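Local structure of Non-sulfated chondroitin lyase E66 (Autographa californica nucleopolyhedrovirus, 3VSN) at residues Trp60-Trp72 with Leu105-Lys119. The protein degrades non-sulfated chondroitin as a lyase of the viral envelope and is essential for oral infectivity, perhaps by digesting the chondroitin sulfate barrier of the host midgut. Residues are numbered along the deposited sequence; the frame is centred on the assembly and turned at random.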
loop_
_atom_site.group_PDB
_atom_site.type_symbol
_atom_site.label_atom_id
_atom_site.label_comp_id
_atom_site.label_asym_id
_atom_site.label_seq_id
_atom_site.Cartn_x
_atom_site.Cartn_y
_atom_site.Cartn_z
ATOM N N TRP A 60 15.309 -33.624 -2.269
ATOM C CA TRP A 60 15.622 -33.775 -3.690
ATOM C C TRP A 60 15.220 -35.118 -4.229
ATOM O O TRP A 60 15.309 -36.131 -3.535
ATOM C CB TRP A 60 17.107 -33.532 -3.936
ATOM C CG TRP A 60 17.559 -32.156 -3.510
ATOM C CD1 TRP A 60 17.969 -31.752 -2.242
ATOM C CD2 TRP A 60 17.654 -30.949 -4.343
ATOM N NE1 TRP A 60 18.306 -30.422 -2.236
ATOM C CE2 TRP A 60 18.139 -29.880 -3.459
ATOM C CE3 TRP A 60 17.401 -30.658 -5.680
ATOM C CZ2 TRP A 60 18.350 -28.588 -3.917
ATOM C CZ3 TRP A 60 17.620 -29.348 -6.129
ATOM C CH2 TRP A 60 18.083 -28.340 -5.268
ATOM N N ASN A 61 14.796 -35.124 -5.488
ATOM C CA ASN A 61 14.272 -36.308 -6.154
ATOM C C ASN A 61 14.763 -36.324 -7.607
ATOM O O ASN A 61 14.565 -35.351 -8.335
ATOM C CB ASN A 61 12.738 -36.278 -6.075
ATOM C CG ASN A 61 12.079 -37.452 -6.768
ATOM O OD1 ASN A 61 12.155 -37.592 -7.986
ATOM N ND2 ASN A 61 11.394 -38.284 -5.996
ATOM N N ASP A 62 15.406 -37.417 -8.024
ATOM C CA ASP A 62 16.002 -37.498 -9.371
ATOM C C ASP A 62 14.999 -37.506 -10.528
ATOM O O ASP A 62 15.385 -37.329 -11.686
ATOM C CB ASP A 62 16.963 -38.693 -9.497
ATOM C CG ASP A 62 18.434 -38.274 -9.543
ATOM O OD1 ASP A 62 18.729 -37.059 -9.503
ATOM O OD2 ASP A 62 19.303 -39.167 -9.635
ATOM N N ASN A 63 13.721 -37.705 -10.215
ATOM C CA ASN A 63 12.671 -37.716 -11.231
ATOM C C ASN A 63 11.935 -36.381 -11.349
ATOM O O ASN A 63 11.763 -35.855 -12.453
ATOM C CB ASN A 63 11.671 -38.848 -10.962
ATOM C CG ASN A 63 12.295 -40.227 -11.083
ATOM O OD1 ASN A 63 12.245 -41.025 -10.147
ATOM N ND2 ASN A 63 12.889 -40.514 -12.236
ATOM N N THR A 64 11.511 -35.839 -10.210
ATOM C CA THR A 64 10.650 -34.656 -10.182
ATOM C C THR A 64 11.351 -33.422 -9.596
ATOM O O THR A 64 10.694 -32.440 -9.237
ATOM C CB THR A 64 9.349 -34.935 -9.395
ATOM O OG1 THR A 64 9.670 -35.353 -8.063
ATOM C CG2 THR A 64 8.517 -36.016 -10.082
ATOM N N VAL A 65 12.682 -33.480 -9.525
ATOM C CA VAL A 65 13.534 -32.452 -8.886
ATOM C C VAL A 65 13.367 -32.437 -7.361
ATOM O O VAL A 65 14.355 -32.531 -6.629
ATOM C CB VAL A 65 13.363 -31.032 -9.487
ATOM C CG1 VAL A 65 14.432 -30.094 -8.944
ATOM C CG2 VAL A 65 13.437 -31.069 -11.007
ATOM N N PHE A 66 12.124 -32.322 -6.893
ATOM C CA PHE A 66 11.820 -32.367 -5.463
ATOM C C PHE A 66 10.708 -33.367 -5.142
ATOM O O PHE A 66 9.853 -33.646 -5.986
ATOM C CB PHE A 66 11.414 -30.981 -4.949
ATOM C CG PHE A 66 12.453 -29.913 -5.163
ATOM C CD1 PHE A 66 13.596 -29.858 -4.372
ATOM C CD2 PHE A 66 12.269 -28.940 -6.141
ATOM C CE1 PHE A 66 14.546 -28.865 -4.564
ATOM C CE2 PHE A 66 13.217 -27.945 -6.339
ATOM C CZ PHE A 66 14.358 -27.910 -5.552
ATOM N N ASP A 67 10.719 -33.887 -3.914
ATOM C CA ASP A 67 9.704 -34.836 -3.440
ATOM C C ASP A 67 8.312 -34.219 -3.343
ATOM O O ASP A 67 8.173 -33.013 -3.112
ATOM C CB ASP A 67 10.096 -35.412 -2.071
ATOM C CG ASP A 67 11.130 -36.524 -2.170
ATOM O OD1 ASP A 67 11.355 -37.043 -3.284
ATOM O OD2 ASP A 67 11.717 -36.883 -1.126
ATOM N N ASN A 68 7.294 -35.063 -3.517
ATOM C CA ASN A 68 5.879 -34.684 -3.371
ATOM C C ASN A 68 5.397 -33.586 -4.327
ATOM O O ASN A 68 4.558 -32.755 -3.970
ATOM C CB ASN A 68 5.551 -34.344 -1.909
ATOM C CG ASN A 68 5.721 -35.534 -0.985
ATOM O OD1 ASN A 68 5.125 -36.591 -1.199
ATOM N ND2 ASN A 68 6.541 -35.371 0.049
ATOM N N LEU A 69 5.939 -33.597 -5.542
ATOM C CA LEU A 69 5.499 -32.699 -6.604
ATOM C C LEU A 69 5.359 -33.468 -7.912
ATOM O O LEU A 69 6.069 -34.449 -8.142
ATOM C CB LEU A 69 6.479 -31.531 -6.780
ATOM C CG LEU A 69 6.572 -30.458 -5.687
ATOM C CD1 LEU A 69 7.753 -29.537 -5.963
ATOM C CD2 LEU A 69 5.280 -29.650 -5.577
ATOM N N SER A 70 4.441 -33.018 -8.763
ATOM C CA SER A 70 4.253 -33.614 -10.084
ATOM C C SER A 70 4.425 -32.565 -11.188
ATOM O O SER A 70 3.462 -32.239 -11.888
ATOM C CB SER A 70 2.879 -34.285 -10.178
ATOM O OG SER A 70 2.728 -35.268 -9.171
ATOM N N PRO A 71 5.658 -32.046 -11.361
ATOM C CA PRO A 71 5.898 -30.892 -12.237
ATOM C C PRO A 71 5.680 -31.144 -13.731
ATOM O O PRO A 71 5.468 -30.189 -14.482
ATOM C CB PRO A 71 7.371 -30.559 -11.977
ATOM C CG PRO A 71 7.982 -31.853 -11.575
ATOM C CD PRO A 71 6.918 -32.567 -10.792
ATOM N N TRP A 72 5.734 -32.405 -14.158
ATOM C CA TRP A 72 5.669 -32.734 -15.587
ATOM C C TRP A 72 4.261 -32.885 -16.098
ATOM O O TRP A 72 4.033 -32.908 -17.309
ATOM C CB TRP A 72 6.514 -33.971 -15.905
ATOM C CG TRP A 72 7.849 -34.001 -15.188
ATOM C CD1 TRP A 72 8.406 -35.061 -14.479
ATOM C CD2 TRP A 72 8.834 -32.906 -15.065
ATOM N NE1 TRP A 72 9.628 -34.716 -13.955
ATOM C CE2 TRP A 72 9.942 -33.441 -14.267
ATOM C CE3 TRP A 72 8.903 -31.594 -15.523
ATOM C CZ2 TRP A 72 11.055 -32.677 -13.951
ATOM C CZ3 TRP A 72 10.034 -30.833 -15.199
ATOM C CH2 TRP A 72 11.085 -31.364 -14.435
ATOM N N LEU A 105 24.827 -29.243 -2.568
ATOM C CA LEU A 105 23.778 -28.333 -3.041
ATOM C C LEU A 105 24.086 -27.822 -4.452
ATOM O O LEU A 105 23.185 -27.729 -5.288
ATOM C CB LEU A 105 23.570 -27.159 -2.071
ATOM C CG LEU A 105 22.512 -26.101 -2.437
ATOM C CD1 LEU A 105 21.173 -26.736 -2.795
ATOM C CD2 LEU A 105 22.339 -25.095 -1.307
ATOM N N ALA A 106 25.353 -27.503 -4.711
ATOM C CA ALA A 106 25.788 -27.076 -6.042
ATOM C C ALA A 106 25.426 -28.135 -7.084
ATOM O O ALA A 106 24.836 -27.820 -8.123
ATOM C CB ALA A 106 27.284 -26.799 -6.057
ATOM N N TYR A 107 25.768 -29.388 -6.779
ATOM C CA TYR A 107 25.418 -30.520 -7.627
ATOM C C TYR A 107 23.908 -30.632 -7.810
ATOM O O TYR A 107 23.435 -30.844 -8.925
ATOM C CB TYR A 107 25.975 -31.837 -7.066
ATOM C CG TYR A 107 25.412 -33.054 -7.766
ATOM C CD1 TYR A 107 25.959 -33.506 -8.968
ATOM C CD2 TYR A 107 24.309 -33.736 -7.245
ATOM C CE1 TYR A 107 25.434 -34.609 -9.624
ATOM C CE2 TYR A 107 23.775 -34.838 -7.894
ATOM C CZ TYR A 107 24.342 -35.270 -9.081
ATOM O OH TYR A 107 23.817 -36.364 -9.728
ATOM N N ASN A 108 23.160 -30.504 -6.716
ATOM C CA ASN A 108 21.705 -30.594 -6.782
ATOM C C ASN A 108 21.093 -29.516 -7.677
ATOM O O ASN A 108 20.134 -29.778 -8.404
ATOM C CB ASN A 108 21.085 -30.576 -5.382
ATOM C CG ASN A 108 21.083 -31.948 -4.731
ATOM O OD1 ASN A 108 20.909 -32.967 -5.403
ATOM N ND2 ASN A 108 21.273 -31.982 -3.414
ATOM N N LEU A 109 21.673 -28.318 -7.638
ATOM C CA LEU A 109 21.216 -27.211 -8.475
ATOM C C LEU A 109 21.456 -27.468 -9.967
ATOM O O LEU A 109 20.528 -27.351 -10.769
ATOM C CB LEU A 109 21.842 -25.882 -8.027
ATOM C CG LEU A 109 21.362 -25.309 -6.684
ATOM C CD1 LEU A 109 22.171 -24.079 -6.301
ATOM C CD2 LEU A 109 19.869 -24.989 -6.701
ATOM N N ILE A 110 22.685 -27.830 -10.338
ATOM C CA ILE A 110 22.979 -28.133 -11.744
ATOM C C ILE A 110 22.189 -29.359 -12.236
ATOM O O ILE A 110 21.694 -29.367 -13.368
ATOM C CB ILE A 110 24.501 -28.231 -12.041
ATOM C CG1 ILE A 110 24.770 -28.227 -13.553
ATOM C CG2 ILE A 110 25.129 -29.456 -11.387
ATOM C CD1 ILE A 110 24.429 -26.924 -14.246
ATOM N N ASN A 111 22.047 -30.366 -11.371
ATOM C CA ASN A 111 21.240 -31.550 -11.673
ATOM C C ASN A 111 19.775 -31.184 -11.914
ATOM O O ASN A 111 19.147 -31.696 -12.843
ATOM C CB ASN A 111 21.355 -32.588 -10.548
ATOM C CG ASN A 111 20.630 -33.886 -10.864
ATOM O OD1 ASN A 111 20.796 -34.462 -11.943
ATOM N ND2 ASN A 111 19.827 -34.361 -9.914
ATOM N N GLY A 112 19.247 -30.289 -11.079
ATOM C CA GLY A 112 17.890 -29.770 -11.244
ATOM C C GLY A 112 17.686 -29.082 -12.579
ATOM O O GLY A 112 16.650 -29.264 -13.225
ATOM N N LEU A 113 18.677 -28.297 -12.996
ATOM C CA LEU A 113 18.629 -27.602 -14.284
ATOM C C LEU A 113 18.674 -28.588 -15.453
ATOM O O LEU A 113 17.920 -28.441 -16.418
ATOM C CB LEU A 113 19.759 -26.569 -14.397
ATOM C CG LEU A 113 19.698 -25.566 -15.557
ATOM C CD1 LEU A 113 18.417 -24.739 -15.512
ATOM C CD2 LEU A 113 20.920 -24.659 -15.536
ATOM N N ARG A 114 19.554 -29.587 -15.354
ATOM C CA ARG A 114 19.638 -30.670 -16.341
ATOM C C ARG A 114 18.304 -31.392 -16.504
ATOM O O ARG A 114 17.885 -31.673 -17.630
ATOM C CB ARG A 114 20.708 -31.691 -15.944
ATOM C CG ARG A 114 22.140 -31.213 -16.100
ATOM C CD ARG A 114 23.097 -32.229 -15.498
ATOM N NE ARG A 114 24.467 -31.725 -15.450
ATOM C CZ ARG A 114 25.401 -32.165 -14.612
ATOM N NH1 ARG A 114 25.117 -33.122 -13.737
ATOM N NH2 ARG A 114 26.620 -31.645 -14.647
ATOM N N ILE A 115 17.647 -31.690 -15.381
ATOM C CA ILE A 115 16.353 -32.379 -15.396
ATOM C C ILE A 115 15.300 -31.558 -16.151
ATOM O O ILE A 115 14.584 -32.094 -16.999
ATOM C CB ILE A 115 15.869 -32.754 -13.972
ATOM C CG1 ILE A 115 16.787 -33.817 -13.353
ATOM C CG2 ILE A 115 14.442 -33.280 -14.004
ATOM C CD1 ILE A 115 16.657 -33.962 -11.848
ATOM N N ILE A 116 15.229 -30.259 -15.861
ATOM C CA ILE A 116 14.303 -29.358 -16.558
ATOM C C ILE A 116 14.584 -29.299 -18.065
ATOM O O ILE A 116 13.658 -29.385 -18.876
ATOM C CB ILE A 116 14.316 -27.932 -15.949
ATOM C CG1 ILE A 116 13.759 -27.960 -14.523
ATOM C CG2 ILE A 116 13.503 -26.967 -16.805
ATOM C CD1 ILE A 116 14.002 -26.687 -13.738
ATOM N N CYS A 117 15.858 -29.169 -18.430
ATOM C CA CYS A 117 16.264 -29.103 -19.836
ATOM C C CYS A 117 15.881 -30.355 -20.625
ATOM O O CYS A 117 15.522 -30.263 -21.798
ATOM C CB CYS A 117 17.762 -28.825 -19.956
ATOM S SG CYS A 117 18.200 -27.133 -19.500
ATOM N N SER A 118 15.938 -31.512 -19.969
ATOM C CA SER A 118 15.571 -32.781 -20.600
ATOM C C SER A 118 14.061 -32.919 -20.826
ATOM O O SER A 118 13.627 -33.776 -21.595
ATOM C CB SER A 118 16.095 -33.967 -19.782
ATOM O OG SER A 118 15.290 -34.199 -18.637
ATOM N N LYS A 119 13.267 -32.082 -20.157
ATOM C CA LYS A 119 11.809 -32.124 -20.297
ATOM C C LYS A 119 11.276 -31.125 -21.325
ATOM O O LYS A 119 10.158 -31.282 -21.819
ATOM C CB LYS A 119 11.115 -31.898 -18.948
ATOM C CG LYS A 119 11.425 -32.933 -17.875
ATOM C CD LYS A 119 10.905 -34.319 -18.231
ATOM C CE LYS A 119 11.297 -35.327 -17.164
ATOM N NZ LYS A 119 11.049 -36.731 -17.594
#
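Residues 60-72 form a small beta-hairpin and its trailing loop, laid on residues 105-119 of helix 103-119, the backbones nearest at Val65, its CA 5.6 Å from Gly112 CA, with Trp60 and Trp72 toward the helix's two ends. Asn108 lies flat over one face of the Trp60 indole: its CB sits 3.4 Å from the six-membered centroid and its amide runs on above the five-membered ring, the two planes 11° apart. The rim of Phe66, through CE1, lies against the opposite face, and Leu105 CD1 meets Trp60 CZ2 at 3.6 Å. Lys119 bends at chi2 (-65°) and runs across the Trp72 indole, CG over the six-membered ring and NZ 4.6 Å from the five-membered centroid, a cation-pi contact; Pro71 backs the other face. Ile115 CG2 touches both Trp72 CZ2 (3.4 Å) and Val65 CG2. Asn111 ND2 hydrogen-bonds Asp62 OD1 (2.9 Å) nearly along its C-O axis, while Trp72 NE1 donates to Asn63 O, fixing the ring's rotation. Leu85 and Tyr88 of helix 75-93 also pack on Trp60, so the hairpin joins two helices of the alpha/alpha toroid, away from the catalytic residues. Two indoles contacted on both faces and a single cross-segment hydrogen bond suggest holding mainly by apolar and ring-face packing.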